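Local atomic coordinates of transaminase (Bacillus megaterium, PDB entry 5G0A), a protein that probably catalyses the S-selective transfer of amino groups from amines to carbonyl acceptors, using pyridoxal-5'-phosphate as cofactor. Residues A97-I102 against K114-V118; A132-T136 against V231-I235; V169-E174 against F408-P414. All blocks are in the same frame, centred on the assembly; numbering follows the deposited sequence.

Interaction 1. Residues A97-I102 against K114-V118; sequences AAKIII and KVRFV
F117 reaches from its strand to the flank of helix 97-102 and touches A97, A98 and I101 with the outer half of its ring. The helix segment passes the strand at 134°, with axes 8.7 Å apart at closest approach. The F117 side chain starts with CB pointing to the helix, and its first torsion (CG anti to the carbonyl carbon, chi1 -69°) puts CG beside its own backbone N, with the ring packed against the V115 side chain two residues back. Beyond CB, the ring carries V115 CG1 over the centre of one face, 3.6 Å above its plane: that face is thus packed from within its own strand. Farther out, CE1 comes to 4.3 Å from I101 CD1, a loose methyl contact. Along the opposite edge, CE2 meets A98 CB at 3.9 Å. The tip, CZ, lies 3.5 Å from A97 CB, which approaches obliquely, while A98 N lies at the ring edge, close to its plane. Farther back along the strand, V115 CG2 and I102 CD1 touch at 3.8 Å as the two side chains slide past each other in opposite directions, and A98 CB rests against V115 CB. No hydrogen bond crosses, and the side chains that meet are all apolar.

The helix and strand belong to the class-III aminotransferase fold, and the strand leads on to T120, G121 and S122 of the pyridoxal phosphate pocket. Helix 335-350 packs on A97, I101 and F117 through C342, L345 and M338. Strand 112-118, outermost in this chain's seven-stranded sheet, pairs with antiparallel strand 308-313, whose L311 touches both I102 and V115, and the second subunit lays L21 against A98.

Interaction 2. Residues A132-T136 against V231-I235; sequences ARLYT and VAAVI
R133 and A232 mark the closest backbone approach, CA to CA 5.5 Å, where the last turn of helix 121-136 runs at 143° to strand 231-235. The A232 methyl points into this turn and is gripped from several directions: R133 CG touches A232 CB at 4.1 Å, A132 O lies at 3.8 Å from the same CB, and T136 OG1 comes to 3.2 Å from it. One residue on, A132 CB meets A233 CB at 4.1 Å. With its chi1 of 61°, T136 turns OG1 back over the helix to donate to A132 O at 2.8 Å, while CG2 packs near A232 O. A132 O also accepts from T136 N, the two donors arriving from opposite faces of its plane. A valine in place of this threonine would probably leave A132 O with the backbone N-H alone of its two donors here and the side chain no longer tied to the helix. R133 NE donates to P139 O, beyond the strand contact. Small alanines on both sides thus let this helix lie close to an inner strand of the aminotransferase sheet, and the T136 hydroxyl, its proton spent within the helix, can lie against a methyl.

Interaction 3. Residues V169-E174 against F408-P414; sequences VGENSE and FTHGMNP
E174 reaches T409 because its chain leaves with CG anti to the carbonyl carbon (chi1 -74°) and then runs extended, while T409 holds OG1 between its backbone N and carbonyl carbon (chi1 77°). T409 OG1 donates to E174 OE2 at 2.6 Å, on the anti lone pair, and T409 N adds a weak bond to the same oxygen. E174 OE1 lies 3.4 Å from M412 CG. The T409 hydroxyl also accepts from G411 N at 3.1 Å, making an ST turn within the type I beta turn T409-M412; the carboxylate thus grips the first residue of that turn, mainly through its hydroxyl. G411 lies close against the other loop: its CA-H points at G170 O (CA to O 3.4 Å), V169 CG2 covers G411 N at 3.4 Å, and a side chain here would clash with S173 O. Both loops of this aminotransferase meet at the subunit interface, where V169 pairs in an antiparallel strand arrangement with the second subunit. R324 of that subunit bonds to N172 OD1, H410 O and M412 O, tying the two loops together, while its E326 holds H410 ND1. On the more exposed side of the contact the amides of N172 and N413 stack with planes 20° apart, and N172 OD1 lies 3.4 Å from N413 CA and 3.5 Å from P414 CD.

How the interactions relate
Interactions 1 and 2 are buried and set a helix against the same seven-stranded sheet, one at its outermost strand 112-118, the other at the inner strand 231-236. They follow each other in the chain, since strand 112-118 runs on into helix 121-136, and their centres are about 21 Å apart. Neither has a hydrogen bond across it: interaction 1 is built of a ring and branched side chains, interaction 2 of alanine methyls with a threonine hydroxyl and a helix carbonyl against one of them. Interaction 3 lies about 41 and 36 Å from their centres, partly exposed, and joins two loops through a carboxylate, a turn and an amide stack. All three touch the second subunit.

Interaction 1. Residues A97-I102 against K114-V118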
# COMPACT_ATOMS: atom_id res chain seq x y z
N ALA B 97 -17.99 27.62 20.50
CA ALA B 97 -17.99 27.45 19.05
C ALA B 97 -18.76 26.17 18.66
O ALA B 97 -19.52 26.16 17.69
CB ALA B 97 -16.57 27.41 18.48
N ALA B 98 -18.55 25.10 19.42
CA ALA B 98 -19.22 23.82 19.14
C ALA B 98 -20.72 23.94 19.41
O ALA B 98 -21.55 23.43 18.63
CB ALA B 98 -18.59 22.70 19.95
N LYS B 99 -21.07 24.62 20.51
CA LYS B 99 -22.49 24.87 20.86
C LYS B 99 -23.20 25.67 19.76
O LYS B 99 -24.34 25.36 19.38
CB LYS B 99 -22.60 25.55 22.25
CG LYS B 99 -24.04 25.89 22.67
CD LYS B 99 -24.46 27.25 22.16
CE LYS B 99 -25.84 27.68 22.66
NZ LYS B 99 -26.08 29.12 22.37
N ILE B 100 -22.54 26.70 19.24
CA ILE B 100 -23.12 27.49 18.16
C ILE B 100 -23.43 26.63 16.96
O ILE B 100 -24.52 26.70 16.40
CB ILE B 100 -22.21 28.65 17.75
CG1 ILE B 100 -22.10 29.64 18.93
CG2 ILE B 100 -22.76 29.36 16.51
CD1 ILE B 100 -21.02 30.68 18.73
N ILE B 101 -22.47 25.79 16.56
CA ILE B 101 -22.69 24.97 15.37
C ILE B 101 -23.83 23.98 15.60
O ILE B 101 -24.72 23.87 14.76
CB ILE B 101 -21.40 24.22 14.94
CG1 ILE B 101 -20.38 25.24 14.41
CG2 ILE B 101 -21.72 23.17 13.86
CD1 ILE B 101 -18.99 24.65 14.28
N ILE B 102 -23.85 23.33 16.76
CA ILE B 102 -24.80 22.23 16.99
C ILE B 102 -26.21 22.73 17.38
O ILE B 102 -27.21 22.21 16.87
CB ILE B 102 -24.23 21.20 18.01
CG1 ILE B 102 -23.04 20.46 17.33
CG2 ILE B 102 -25.30 20.21 18.49
CD1 ILE B 102 -22.10 19.74 18.31
N LYS B 114 -21.10 15.59 17.95
CA LYS B 114 -19.95 16.25 18.55
C LYS B 114 -18.98 16.81 17.49
O LYS B 114 -18.93 16.32 16.38
CB LYS B 114 -19.18 15.28 19.45
CG LYS B 114 -19.80 15.02 20.82
CD LYS B 114 -18.84 14.24 21.69
CE LYS B 114 -19.18 14.36 23.18
NZ LYS B 114 -18.03 13.81 23.96
N VAL B 115 -18.24 17.84 17.86
CA VAL B 115 -17.25 18.49 17.01
C VAL B 115 -15.82 18.22 17.54
O VAL B 115 -15.58 18.16 18.78
CB VAL B 115 -17.47 20.04 16.97
CG1 VAL B 115 -16.39 20.75 16.15
CG2 VAL B 115 -18.85 20.41 16.43
N ARG B 116 -14.88 18.08 16.61
CA ARG B 116 -13.44 18.19 16.94
C ARG B 116 -12.89 19.32 16.11
O ARG B 116 -12.99 19.29 14.88
CB ARG B 116 -12.65 16.91 16.62
CG ARG B 116 -11.12 17.12 16.71
CD ARG B 116 -10.40 15.84 17.14
NE ARG B 116 -8.92 16.00 17.11
CZ ARG B 116 -8.20 16.51 18.11
NH1 ARG B 116 -8.80 16.98 19.20
NH2 ARG B 116 -6.88 16.58 17.97
N PHE B 117 -12.33 20.34 16.78
CA PHE B 117 -11.70 21.43 16.04
C PHE B 117 -10.25 21.11 15.74
O PHE B 117 -9.53 20.57 16.60
CB PHE B 117 -11.79 22.73 16.85
CG PHE B 117 -13.19 23.26 16.96
CD1 PHE B 117 -13.76 23.89 15.87
CD2 PHE B 117 -13.92 23.14 18.15
CE1 PHE B 117 -15.06 24.41 15.94
CE2 PHE B 117 -15.21 23.64 18.24
CZ PHE B 117 -15.78 24.28 17.13
N VAL B 118 -9.83 21.49 14.54
CA VAL B 118 -8.45 21.42 14.10
C VAL B 118 -8.08 22.75 13.44
O VAL B 118 -8.80 23.73 13.59
CB VAL B 118 -8.21 20.19 13.17
CG1 VAL B 118 -8.27 18.89 13.98
CG2 VAL B 118 -9.25 20.15 12.03

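Interaction 2. Residues A132-T136 against V231-I235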
# COMPACT_ATOMS: atom_id res chain seq x y z
N ALA B 132 -14.33 7.79 10.53
CA ALA B 132 -15.19 6.90 9.74
C ALA B 132 -14.62 5.48 9.77
O ALA B 132 -15.35 4.51 9.97
CB ALA B 132 -15.34 7.38 8.29
N ARG B 133 -13.31 5.37 9.58
CA ARG B 133 -12.66 4.04 9.59
C ARG B 133 -12.69 3.38 10.95
O ARG B 133 -12.95 2.17 11.03
CB ARG B 133 -11.21 4.15 9.04
CG ARG B 133 -11.24 4.50 7.56
CD ARG B 133 -9.84 4.93 7.07
NE ARG B 133 -9.74 4.73 5.62
CZ ARG B 133 -9.09 5.52 4.78
NH1 ARG B 133 -8.47 6.62 5.22
NH2 ARG B 133 -9.06 5.19 3.49
N LEU B 134 -12.46 4.15 12.01
CA LEU B 134 -12.53 3.59 13.36
C LEU B 134 -13.96 3.16 13.72
O LEU B 134 -14.15 2.07 14.28
CB LEU B 134 -12.01 4.55 14.42
CG LEU B 134 -10.48 4.74 14.48
CD1 LEU B 134 -10.14 6.03 15.23
CD2 LEU B 134 -9.71 3.54 15.05
N TYR B 135 -14.93 4.01 13.41
CA TYR B 135 -16.33 3.68 13.79
C TYR B 135 -16.80 2.40 13.10
O TYR B 135 -17.43 1.50 13.71
CB TYR B 135 -17.26 4.86 13.43
CG TYR B 135 -18.71 4.55 13.70
CD1 TYR B 135 -19.23 4.60 14.99
CD2 TYR B 135 -19.54 4.14 12.65
CE1 TYR B 135 -20.56 4.28 15.23
CE2 TYR B 135 -20.87 3.83 12.88
CZ TYR B 135 -21.36 3.90 14.15
OH TYR B 135 -22.69 3.56 14.34
N THR B 136 -16.53 2.32 11.80
CA THR B 136 -16.99 1.17 11.02
C THR B 136 -16.07 -0.02 11.19
O THR B 136 -16.46 -1.15 10.89
CB THR B 136 -17.11 1.49 9.53
OG1 THR B 136 -15.80 1.86 9.03
CG2 THR B 136 -18.19 2.63 9.24
N VAL B 231 -16.04 -1.30 3.26
CA VAL B 231 -16.16 0.10 2.85
C VAL B 231 -16.70 0.93 4.04
O VAL B 231 -17.84 0.79 4.44
CB VAL B 231 -17.04 0.31 1.58
CG1 VAL B 231 -17.18 1.80 1.25
CG2 VAL B 231 -16.44 -0.43 0.38
N ALA B 232 -15.85 1.79 4.59
CA ALA B 232 -16.25 2.69 5.69
C ALA B 232 -17.26 3.76 5.29
O ALA B 232 -18.19 4.03 6.05
CB ALA B 232 -15.02 3.37 6.31
N ALA B 233 -17.02 4.41 4.15
CA ALA B 233 -17.66 5.68 3.82
C ALA B 233 -17.53 6.02 2.34
O ALA B 233 -16.61 5.56 1.65
CB ALA B 233 -17.07 6.82 4.67
N VAL B 234 -18.48 6.83 1.87
CA VAL B 234 -18.35 7.55 0.63
C VAL B 234 -18.17 9.01 1.06
O VAL B 234 -18.93 9.51 1.90
CB VAL B 234 -19.65 7.44 -0.21
CG1 VAL B 234 -19.50 8.27 -1.48
CG2 VAL B 234 -19.90 5.97 -0.59
N ILE B 235 -17.17 9.67 0.50
CA ILE B 235 -16.97 11.11 0.73
C ILE B 235 -17.34 11.89 -0.52
O ILE B 235 -16.97 11.50 -1.61
CB ILE B 235 -15.53 11.42 1.20
CG1 ILE B 235 -15.43 12.90 1.62
CG2 ILE B 235 -14.45 11.00 0.16
CD1 ILE B 235 -14.15 13.22 2.37

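Interaction 3. Residues V169-E174 against F408-P414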
# COMPACT_ATOMS: atom_id res chain seq x y z
N VAL B 169 4.80 19.91 -12.39
CA VAL B 169 4.59 19.91 -13.84
C VAL B 169 5.60 20.87 -14.46
O VAL B 169 6.30 21.60 -13.75
CB VAL B 169 3.13 20.21 -14.24
CG1 VAL B 169 2.21 19.06 -13.85
CG2 VAL B 169 2.64 21.52 -13.63
N GLY B 170 5.67 20.85 -15.79
CA GLY B 170 6.64 21.67 -16.51
C GLY B 170 6.12 23.06 -16.78
O GLY B 170 4.94 23.37 -16.56
N GLU B 171 7.01 23.90 -17.28
CA GLU B 171 6.71 25.28 -17.62
C GLU B 171 6.31 25.32 -19.09
O GLU B 171 7.17 25.30 -19.96
CB GLU B 171 7.97 26.12 -17.37
CG GLU B 171 7.84 27.61 -17.55
CD GLU B 171 9.18 28.30 -17.37
OE1 GLU B 171 10.11 28.01 -18.16
OE2 GLU B 171 9.32 29.10 -16.43
N ASN B 172 5.00 25.34 -19.35
CA ASN B 172 4.46 25.41 -20.73
C ASN B 172 4.84 24.20 -21.58
O ASN B 172 5.10 24.30 -22.78
CB ASN B 172 4.87 26.72 -21.41
CG ASN B 172 4.54 27.94 -20.56
OD1 ASN B 172 3.44 28.05 -20.02
ND2 ASN B 172 5.50 28.86 -20.44
N SER B 173 4.90 23.05 -20.92
CA SER B 173 5.14 21.77 -21.57
C SER B 173 4.41 20.70 -20.77
O SER B 173 4.53 20.66 -19.54
CB SER B 173 6.64 21.47 -21.62
OG SER B 173 6.89 20.10 -21.87
N GLU B 174 3.64 19.87 -21.45
CA GLU B 174 2.95 18.76 -20.80
C GLU B 174 3.61 17.43 -21.15
O GLU B 174 2.97 16.51 -21.67
CB GLU B 174 1.45 18.76 -21.14
CG GLU B 174 0.66 19.86 -20.44
CD GLU B 174 -0.83 19.60 -20.43
OE1 GLU B 174 -1.45 19.63 -21.51
OE2 GLU B 174 -1.39 19.36 -19.33
N PHE B 408 -6.91 18.23 -17.08
CA PHE B 408 -5.74 19.01 -17.51
C PHE B 408 -4.69 19.07 -16.40
O PHE B 408 -4.97 18.65 -15.27
CB PHE B 408 -6.16 20.44 -17.95
CG PHE B 408 -6.09 21.47 -16.84
CD1 PHE B 408 -6.81 21.31 -15.66
CD2 PHE B 408 -5.30 22.61 -16.98
CE1 PHE B 408 -6.73 22.25 -14.64
CE2 PHE B 408 -5.22 23.57 -15.97
CZ PHE B 408 -5.93 23.38 -14.80
N THR B 409 -3.50 19.55 -16.73
CA THR B 409 -2.47 19.82 -15.73
C THR B 409 -2.02 21.27 -15.88
O THR B 409 -2.26 21.91 -16.92
CB THR B 409 -1.24 18.89 -15.85
OG1 THR B 409 -0.41 19.32 -16.93
CG2 THR B 409 -1.65 17.42 -16.06
N HIS B 410 -1.35 21.80 -14.86
CA HIS B 410 -0.81 23.15 -14.93
C HIS B 410 0.44 23.26 -15.82
O HIS B 410 1.05 24.32 -15.91
CB HIS B 410 -0.56 23.72 -13.53
CG HIS B 410 -1.81 24.01 -12.76
ND1 HIS B 410 -2.36 23.11 -11.87
CD2 HIS B 410 -2.60 25.11 -12.72
CE1 HIS B 410 -3.45 23.63 -11.33
NE2 HIS B 410 -3.62 24.84 -11.83
N GLY B 411 0.80 22.15 -16.46
CA GLY B 411 1.87 22.14 -17.47
C GLY B 411 1.47 22.94 -18.70
O GLY B 411 2.32 23.37 -19.46
N MET B 412 0.17 23.13 -18.89
CA MET B 412 -0.38 23.89 -20.01
C MET B 412 0.09 25.34 -19.99
O MET B 412 0.31 25.92 -18.92
CB MET B 412 -1.90 23.89 -19.98
CG MET B 412 -2.58 22.68 -20.59
SD MET B 412 -4.32 23.03 -20.90
CE MET B 412 -4.22 24.04 -22.38
N ASN B 413 0.21 25.92 -21.17
CA ASN B 413 0.42 27.34 -21.33
C ASN B 413 -0.88 28.08 -21.01
O ASN B 413 -1.92 27.78 -21.60
CB ASN B 413 0.89 27.64 -22.77
CG ASN B 413 1.61 28.98 -22.89
OD1 ASN B 413 1.25 29.96 -22.24
ND2 ASN B 413 2.62 29.02 -23.75
N PRO B 414 -0.83 29.03 -20.06
CA PRO B 414 -2.05 29.77 -19.70
C PRO B 414 -2.59 30.66 -20.83
O PRO B 414 -3.75 31.09 -20.77
CB PRO B 414 -1.63 30.61 -18.49
CG PRO B 414 -0.14 30.58 -18.45
CD PRO B 414 0.31 29.35 -19.17